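Local structure of dihydroneopterin triphosphate diphosphatase (Escherichia coli O157:H7, 5U7F) at residues Glu59-Leu70 and Leu107-His118. The protein probably hydrolyses dihydroneopterin triphosphate to dihydroneopterin monophosphate and pyrophosphate for folate synthesis, and probably also nucleoside triphosphates, with a preference for dATP. Numbering follows the deposited sequence.
Sequences EEVTIDVVAEQL and LPHERQIVFTEH. With CO (cobalt (II) ion), chain E; CO (cobalt (II) ion), chain F.
The C-terminal end of the Nudix box helix meets the loop before strand 118-125 at the metal site, where Glu60 and Glu117 hold two cobalt ions between them. Glu60 OE2 bridges both metals, 2.1 Å from each, while Glu117 divides its oxygens, OE2 to one cobalt and OE1 to the other. The two carboxylate planes are turned 71° apart. The carbonyls of Glu59 and Glu60, near the helix end, meet the loop. Thr116 OG1 gives a very short hydrogen bond of 2.5 Å to Glu59 O, and water 2 ties Glu60 O to Glu117 N and His118 ND1. Just past the helix, Thr62 OG1 donates to Val114 O (2.7 Å) from above the carbonyl plane. Farther along, Arg111 forms an end-on, two-nitrogen salt bridge with Glu68: NH1 reaches OE2 at 2.7 Å and NH2 reaches OE1 at 2.8 Å, both on syn lone pairs, with the flat groups only 2° from coplanar. A bend of the arginine chain at chi3 (79°) turns the guanidinium toward that carboxylate, and Ile63 CD1 lies over one guanidinium face. That same CD1 meets Leu107 CD1 tip to tip at 3.8 Å. Glu56 joins Glu117 OE2 on the first cobalt and Thr40 O joins Glu117 OE1 on the second, Gln37 takes His118 NE2, and Val61 and Ile113 pack together against strand 23-29, joining the helix end to the sheet.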
ATOM      1  N   GLU A  59      -6.252   8.957   4.134  1.00 26.02           N
ATOM      2  CA  GLU A  59      -5.421   9.171   5.345  1.00 25.91           C
ATOM      3  C   GLU A  59      -3.916   9.304   5.077  1.00 30.05           C
ATOM      4  O   GLU A  59      -3.261  10.182   5.645  1.00 32.22           O
ATOM      5  CB  GLU A  59      -5.622   8.014   6.357  1.00 30.39           C
ATOM      6  CG  GLU A  59      -7.008   7.944   7.024  1.00 33.47           C
ATOM      7  CD  GLU A  59      -7.173   6.749   7.998  1.00 39.55           C
ATOM      8  OE1 GLU A  59      -8.286   6.569   8.552  1.00 36.46           O
ATOM      9  OE2 GLU A  59      -6.187   6.003   8.220  1.00 39.74           O
ATOM     10  N   GLU A  60      -3.364   8.438   4.229  1.00 19.49           N
ATOM     11  CA  GLU A  60      -1.921   8.320   4.079  1.00 23.66           C
ATOM     12  C   GLU A  60      -1.292   9.217   3.027  1.00 23.43           C
ATOM     13  O   GLU A  60      -0.135   9.601   3.162  1.00 25.84           O
ATOM     14  CB  GLU A  60      -1.554   6.873   3.761  1.00 23.01           C
ATOM     15  CG  GLU A  60      -1.899   5.930   4.950  1.00 23.74           C
ATOM     16  CD  GLU A  60      -1.157   4.621   4.962  1.00 25.99           C
ATOM     17  OE1 GLU A  60      -0.412   4.359   4.012  1.00 21.65           O
ATOM     18  OE2 GLU A  60      -1.337   3.842   5.943  1.00 25.85           O
ATOM     19  N   VAL A  61      -2.019   9.528   1.962  1.00 18.70           N
ATOM     20  CA  VAL A  61      -1.463  10.411   0.961  1.00 25.80           C
ATOM     21  C   VAL A  61      -2.436  11.517   0.565  1.00 22.08           C
ATOM     22  O   VAL A  61      -2.214  12.179  -0.435  1.00 22.22           O
ATOM     23  CB  VAL A  61      -1.001   9.637  -0.285  1.00 24.28           C
ATOM     24  CG1 VAL A  61       0.099   8.645   0.108  1.00 29.57           C
ATOM     25  CG2 VAL A  61      -2.160   8.919  -0.964  1.00 28.17           C
ATOM     26  N   THR A  62      -3.471  11.743   1.377  1.00 24.84           N
ATOM     27  CA  THR A  62      -4.406  12.865   1.171  1.00 32.45           C
ATOM     28  C   THR A  62      -4.990  12.948  -0.248  1.00 34.30           C
ATOM     29  O   THR A  62      -5.178  14.030  -0.796  1.00 29.20           O
ATOM     30  CB  THR A  62      -3.725  14.224   1.484  1.00 37.86           C
ATOM     31  OG1 THR A  62      -2.716  14.053   2.494  1.00 37.17           O
ATOM     32  CG2 THR A  62      -4.777  15.216   1.961  1.00 36.03           C
ATOM     33  N   ILE A  63      -5.256  11.794  -0.846  1.00 31.81           N
ATOM     34  CA  ILE A  63      -5.906  11.727  -2.142  1.00 28.25           C
ATOM     35  C   ILE A  63      -7.306  11.210  -1.892  1.00 32.78           C
ATOM     36  O   ILE A  63      -7.471  10.131  -1.353  1.00 31.39           O
ATOM     37  CB  ILE A  63      -5.134  10.815  -3.130  1.00 26.96           C
ATOM     38  CG1 ILE A  63      -3.812  11.481  -3.485  1.00 25.79           C
ATOM     39  CG2 ILE A  63      -5.978  10.513  -4.382  1.00 33.63           C
ATOM     40  CD1 ILE A  63      -2.933  10.753  -4.501  1.00 18.91           C
ATOM     41  N   ASP A  64      -8.312  12.011  -2.230  1.00 30.87           N
ATOM     42  CA  ASP A  64      -9.699  11.603  -2.095  1.00 36.25           C
ATOM     43  C   ASP A  64     -10.214  11.071  -3.431  1.00 39.10           C
ATOM     44  O   ASP A  64     -10.296  11.808  -4.412  1.00 33.62           O
ATOM     45  CB  ASP A  64     -10.561  12.769  -1.624  1.00 38.66           C
ATOM     46  CG  ASP A  64     -11.976  12.349  -1.298  1.00 46.43           C
ATOM     47  OD1 ASP A  64     -12.442  11.312  -1.833  1.00 47.71           O
ATOM     48  OD2 ASP A  64     -12.629  13.058  -0.502  1.00 52.95           O
ATOM     49  N   VAL A  65     -10.592   9.797  -3.453  1.00 37.59           N
ATOM     50  CA  VAL A  65     -10.848   9.097  -4.721  1.00 32.60           C
ATOM     51  C   VAL A  65     -12.252   9.371  -5.258  1.00 38.68           C
ATOM     52  O   VAL A  65     -12.472   9.384  -6.469  1.00 31.99           O
ATOM     53  CB  VAL A  65     -10.637   7.551  -4.550  1.00 34.31           C
ATOM     54  CG1 VAL A  65     -11.153   6.779  -5.751  1.00 37.72           C
ATOM     55  CG2 VAL A  65      -9.166   7.235  -4.339  1.00 30.63           C
ATOM     56  N   VAL A  66     -13.209   9.556  -4.360  1.00 38.45           N
ATOM     57  CA  VAL A  66     -14.580   9.850  -4.768  1.00 40.75           C
ATOM     58  C   VAL A  66     -14.646  11.226  -5.398  1.00 40.84           C
ATOM     59  O   VAL A  66     -15.132  11.387  -6.520  1.00 45.23           O
ATOM     60  CB  VAL A  66     -15.552   9.794  -3.577  1.00 43.49           C
ATOM     61  CG1 VAL A  66     -16.984  10.187  -4.004  1.00 44.26           C
ATOM     62  CG2 VAL A  66     -15.518   8.418  -2.961  1.00 42.60           C
ATOM     63  N   ALA A  67     -14.134  12.219  -4.675  1.00 43.58           N
ATOM     64  CA  ALA A  67     -14.220  13.603  -5.116  1.00 38.66           C
ATOM     65  C   ALA A  67     -13.446  13.833  -6.417  1.00 40.57           C
ATOM     66  O   ALA A  67     -13.938  14.507  -7.320  1.00 46.20           O
ATOM     67  CB  ALA A  67     -13.725  14.507  -4.040  1.00 38.88           C
ATOM     68  N   GLU A  68     -12.263  13.235  -6.532  1.00 36.46           N
ATOM     69  CA  GLU A  68     -11.448  13.371  -7.742  1.00 36.59           C
ATOM     70  C   GLU A  68     -11.921  12.483  -8.880  1.00 33.42           C
ATOM     71  O   GLU A  68     -11.301  12.457  -9.934  1.00 36.51           O
ATOM     72  CB  GLU A  68      -9.987  13.023  -7.466  1.00 37.36           C
ATOM     73  CG  GLU A  68      -9.208  14.034  -6.642  1.00 39.40           C
ATOM     74  CD  GLU A  68      -7.707  13.942  -6.883  1.00 40.09           C
ATOM     75  OE1 GLU A  68      -7.298  13.590  -8.012  1.00 41.87           O
ATOM     76  OE2 GLU A  68      -6.927  14.234  -5.949  1.00 36.62           O
ATOM     77  N   GLN A  69     -12.982  11.721  -8.647  1.00 36.66           N
ATOM     78  CA  GLN A  69     -13.497  10.788  -9.646  1.00 44.48           C
ATOM     79  C   GLN A  69     -12.411   9.862 -10.193  1.00 41.13           C
ATOM     80  O   GLN A  69     -12.425   9.480 -11.360  1.00 43.13           O
ATOM     81  CB  GLN A  69     -14.153  11.562 -10.790  1.00 48.24           C
ATOM     82  CG  GLN A  69     -14.701  12.913 -10.354  1.00 48.23           C
ATOM     83  CD  GLN A  69     -15.807  13.419 -11.237  1.00 51.61           C
ATOM     84  OE1 GLN A  69     -16.473  12.648 -11.935  1.00 50.65           O
ATOM     85  NE2 GLN A  69     -16.017  14.736 -11.211  1.00 54.46           N
ATOM     86  N   LEU A  70     -11.468   9.497  -9.336  1.00 43.22           N
ATOM     87  CA  LEU A  70     -10.462   8.524  -9.708  1.00 36.53           C
ATOM     88  C   LEU A  70     -11.089   7.156  -9.518  1.00 31.46           C
ATOM     89  O   LEU A  70     -12.116   7.036  -8.861  1.00 37.49           O
ATOM     90  CB  LEU A  70      -9.193   8.678  -8.862  1.00 34.83           C
ATOM     91  CG  LEU A  70      -8.544  10.058  -8.903  1.00 33.60           C
ATOM     92  CD1 LEU A  70      -7.625  10.257  -7.722  1.00 36.89           C
ATOM     93  CD2 LEU A  70      -7.762  10.276 -10.201  1.00 33.78           C
ATOM     94  N   LEU A 107      -3.068   7.414 -11.169  1.00 21.22           N
ATOM     95  CA  LEU A 107      -3.237   8.853 -11.251  1.00 23.25           C
ATOM     96  C   LEU A 107      -2.875   9.281 -12.663  1.00 24.44           C
ATOM     97  O   LEU A 107      -2.098   8.604 -13.343  1.00 26.28           O
ATOM     98  CB  LEU A 107      -2.365   9.578 -10.236  1.00 21.88           C
ATOM     99  CG  LEU A 107      -2.525   9.107  -8.789  1.00 16.57           C
ATOM    100  CD1 LEU A 107      -1.564   9.874  -7.895  1.00 31.30           C
ATOM    101  CD2 LEU A 107      -3.963   9.250  -8.293  1.00 19.86           C
ATOM    102  N   PRO A 108      -3.435  10.403 -13.125  1.00 25.74           N
ATOM    103  CA  PRO A 108      -3.097  10.763 -14.502  1.00 23.06           C
ATOM    104  C   PRO A 108      -1.656  11.212 -14.678  1.00 27.51           C
ATOM    105  O   PRO A 108      -1.068  10.959 -15.733  1.00 30.49           O
ATOM    106  CB  PRO A 108      -4.074  11.910 -14.823  1.00 31.54           C
ATOM    107  CG  PRO A 108      -4.575  12.394 -13.518  1.00 30.41           C
ATOM    108  CD  PRO A 108      -4.531  11.224 -12.584  1.00 30.51           C
ATOM    109  N   HIS A 109      -1.094  11.826 -13.640  1.00 26.02           N
ATOM    110  CA  HIS A 109       0.273  12.333 -13.647  1.00 23.50           C
ATOM    111  C   HIS A 109       0.910  12.120 -12.274  1.00 22.65           C
ATOM    112  O   HIS A 109       0.208  11.990 -11.271  1.00 23.24           O
ATOM    113  CB  HIS A 109       0.320  13.838 -13.980  1.00 24.97           C
ATOM    114  CG  HIS A 109      -0.340  14.211 -15.281  1.00 31.56           C
ATOM    115  ND1 HIS A 109       0.295  14.105 -16.499  1.00 31.25           N
ATOM    116  CD2 HIS A 109      -1.579  14.690 -15.544  1.00 35.81           C
ATOM    117  CE1 HIS A 109      -0.522  14.506 -17.459  1.00 35.31           C
ATOM    118  NE2 HIS A 109      -1.668  14.865 -16.907  1.00 33.97           N
ATOM    119  N   GLU A 110       2.231  12.118 -12.229  1.00 25.58           N
ATOM    120  CA  GLU A 110       2.930  12.228 -10.951  1.00 24.67           C
ATOM    121  C   GLU A 110       2.432  13.527 -10.315  1.00 33.87           C
ATOM    122  O   GLU A 110       2.034  14.464 -11.028  1.00 28.02           O
ATOM    123  CB  GLU A 110       4.455  12.209 -11.133  1.00 26.36           C
ATOM    124  CG  GLU A 110       4.910  10.946 -11.845  1.00 23.66           C
ATOM    125  CD  GLU A 110       6.395  10.868 -12.070  1.00 27.15           C
ATOM    126  OE1 GLU A 110       7.147  11.695 -11.519  1.00 31.52           O
ATOM    127  OE2 GLU A 110       6.820   9.958 -12.813  1.00 29.25           O
ATOM    128  N   ARG A 111       2.369  13.563  -8.991  1.00 29.33           N
ATOM    129  CA  ARG A 111       2.011  14.792  -8.292  1.00 27.49           C
ATOM    130  C   ARG A 111       2.734  14.904  -6.974  1.00 35.41           C
ATOM    131  O   ARG A 111       3.397  13.981  -6.508  1.00 27.17           O
ATOM    132  CB  ARG A 111       0.505  14.877  -8.037  1.00 27.27           C
ATOM    133  CG  ARG A 111      -0.013  13.809  -7.091  1.00 26.05           C
ATOM    134  CD  ARG A 111      -1.413  14.071  -6.587  1.00 32.97           C
ATOM    135  NE  ARG A 111      -2.420  13.714  -7.581  1.00 33.19           N
ATOM    136  CZ  ARG A 111      -3.729  13.753  -7.364  1.00 33.91           C
ATOM    137  NH1 ARG A 111      -4.200  14.119  -6.179  1.00 30.66           N
ATOM    138  NH2 ARG A 111      -4.569  13.411  -8.340  1.00 41.42           N
ATOM    139  N   GLN A 112       2.526  16.043  -6.351  1.00 31.86           N
ATOM    140  CA  GLN A 112       3.164  16.376  -5.105  1.00 38.19           C
ATOM    141  C   GLN A 112       2.296  15.779  -4.008  1.00 35.67           C
ATOM    142  O   GLN A 112       1.095  16.011  -3.994  1.00 41.11           O
ATOM    143  CB  GLN A 112       3.302  17.900  -5.000  1.00 41.67           C
ATOM    144  CG  GLN A 112       3.910  18.569  -6.286  1.00 52.31           C
ATOM    145  CD  GLN A 112       2.942  18.692  -7.505  1.00 55.47           C
ATOM    146  OE1 GLN A 112       1.709  18.612  -7.371  1.00 36.09           O
ATOM    147  NE2 GLN A 112       3.521  18.881  -8.700  1.00 49.37           N
ATOM    148  N   ILE A 113       2.892  14.972  -3.124  1.00 32.64           N
ATOM    149  CA  ILE A 113       2.155  14.227  -2.112  1.00 30.23           C
ATOM    150  C   ILE A 113       2.351  14.769  -0.693  1.00 29.54           C
ATOM    151  O   ILE A 113       3.476  14.936  -0.233  1.00 31.94           O
ATOM    152  CB  ILE A 113       2.585  12.711  -2.117  1.00 29.53           C
ATOM    153  CG1 ILE A 113       2.346  12.064  -3.486  1.00 25.55           C
ATOM    154  CG2 ILE A 113       1.857  11.910  -1.028  1.00 32.99           C
ATOM    155  CD1 ILE A 113       0.908  12.037  -3.904  1.00 31.43           C
ATOM    156  N   VAL A 114       1.237  15.012  -0.014  1.00 27.33           N
ATOM    157  CA  VAL A 114       1.227  15.282   1.410  1.00 27.80           C
ATOM    158  C   VAL A 114       0.908  14.016   2.177  1.00 29.40           C
ATOM    159  O   VAL A 114      -0.171  13.449   2.015  1.00 29.01           O
ATOM    160  CB  VAL A 114       0.204  16.360   1.750  1.00 32.56           C
ATOM    161  CG1 VAL A 114       0.134  16.577   3.247  1.00 31.18           C
ATOM    162  CG2 VAL A 114       0.574  17.644   1.034  1.00 34.20           C
ATOM    163  N   PHE A 115       1.841  13.585   3.027  1.00 23.56           N
ATOM    164  CA  PHE A 115       1.718  12.290   3.707  1.00 29.79           C
ATOM    165  C   PHE A 115       1.604  12.475   5.215  1.00 36.18           C
ATOM    166  O   PHE A 115       2.001  13.518   5.742  1.00 36.06           O
ATOM    167  CB  PHE A 115       2.921  11.399   3.356  1.00 24.85           C
ATOM    168  CG  PHE A 115       4.250  12.087   3.514  1.00 34.40           C
ATOM    169  CD1 PHE A 115       4.831  12.748   2.444  1.00 31.03           C
ATOM    170  CD2 PHE A 115       4.913  12.083   4.732  1.00 28.01           C
ATOM    171  CE1 PHE A 115       6.050  13.395   2.579  1.00 29.82           C
ATOM    172  CE2 PHE A 115       6.141  12.737   4.880  1.00 30.66           C
ATOM    173  CZ  PHE A 115       6.711  13.388   3.791  1.00 35.01           C
ATOM    174  N   THR A 116       1.068  11.464   5.897  1.00 36.70           N
ATOM    175  CA  THR A 116       0.815  11.532   7.343  1.00 36.75           C
ATOM    176  C   THR A 116       1.496  10.397   8.137  1.00 36.56           C
ATOM    177  O   THR A 116       2.029  10.612   9.227  1.00 44.60           O
ATOM    178  CB  THR A 116      -0.702  11.501   7.614  1.00 35.52           C
ATOM    179  OG1 THR A 116      -1.262  10.293   7.088  1.00 39.05           O
ATOM    180  CG2 THR A 116      -1.388  12.673   6.951  1.00 38.01           C
ATOM    181  N   GLU A 117       1.498   9.197   7.573  1.00 38.42           N
ATOM    182  CA  GLU A 117       1.990   8.003   8.253  1.00 33.14           C
ATOM    183  C   GLU A 117       3.484   7.737   7.995  1.00 34.28           C
ATOM    184  O   GLU A 117       4.084   6.860   8.626  1.00 37.24           O
ATOM    185  CB  GLU A 117       1.125   6.794   7.796  1.00 36.79           C
ATOM    186  CG  GLU A 117       1.376   5.463   8.504  1.00 36.95           C
ATOM    187  CD  GLU A 117       0.391   4.359   8.059  1.00 38.12           C
ATOM    188  OE1 GLU A 117       0.834   3.374   7.399  1.00 29.92           O
ATOM    189  OE2 GLU A 117      -0.826   4.477   8.375  1.00 36.77           O
ATOM    190  N   HIS A 118       4.090   8.498   7.083  1.00 23.16           N
ATOM    191  CA  HIS A 118       5.424   8.174   6.581  1.00 23.56           C
ATOM    192  C   HIS A 118       6.438   9.311   6.786  1.00 21.22           C
ATOM    193  O   HIS A 118       6.072  10.364   7.256  1.00 26.96           O
ATOM    194  CB  HIS A 118       5.320   7.824   5.108  1.00 18.87           C
ATOM    195  CG  HIS A 118       4.546   6.566   4.847  1.00 22.69           C
ATOM    196  ND1 HIS A 118       3.169   6.541   4.803  1.00 23.89           N
ATOM    197  CD2 HIS A 118       4.951   5.287   4.678  1.00 21.65           C
ATOM    198  CE1 HIS A 118       2.756   5.307   4.582  1.00 25.90           C
ATOM    199  NE2 HIS A 118       3.817   4.523   4.487  1.00 22.74           N
TER
HETATM  200 CO    CO E 204      -2.673   3.758   7.559  0.99 25.21          CO
HETATM  201 CO    CO F 205      -0.368   2.029   6.225  0.77 23.18          CO
HETATM  202  O   HOH W   1      -3.415   5.762   7.727  1.00 29.49           O
HETATM  203  O   HOH W   2       1.537   8.576   4.980  1.00 23.25           O
HETATM  204  O   HOH W   3       0.956   2.213   4.491  1.00 26.94           O
HETATM  205  O   HOH W   4      -1.395  14.422  -1.299  1.00 34.49           O
HETATM  206  O   HOH W   5      -3.742   3.551   9.139  1.00 30.97           O
HETATM  207  O   HOH W   6       0.406   0.142   7.004  1.00 29.05           O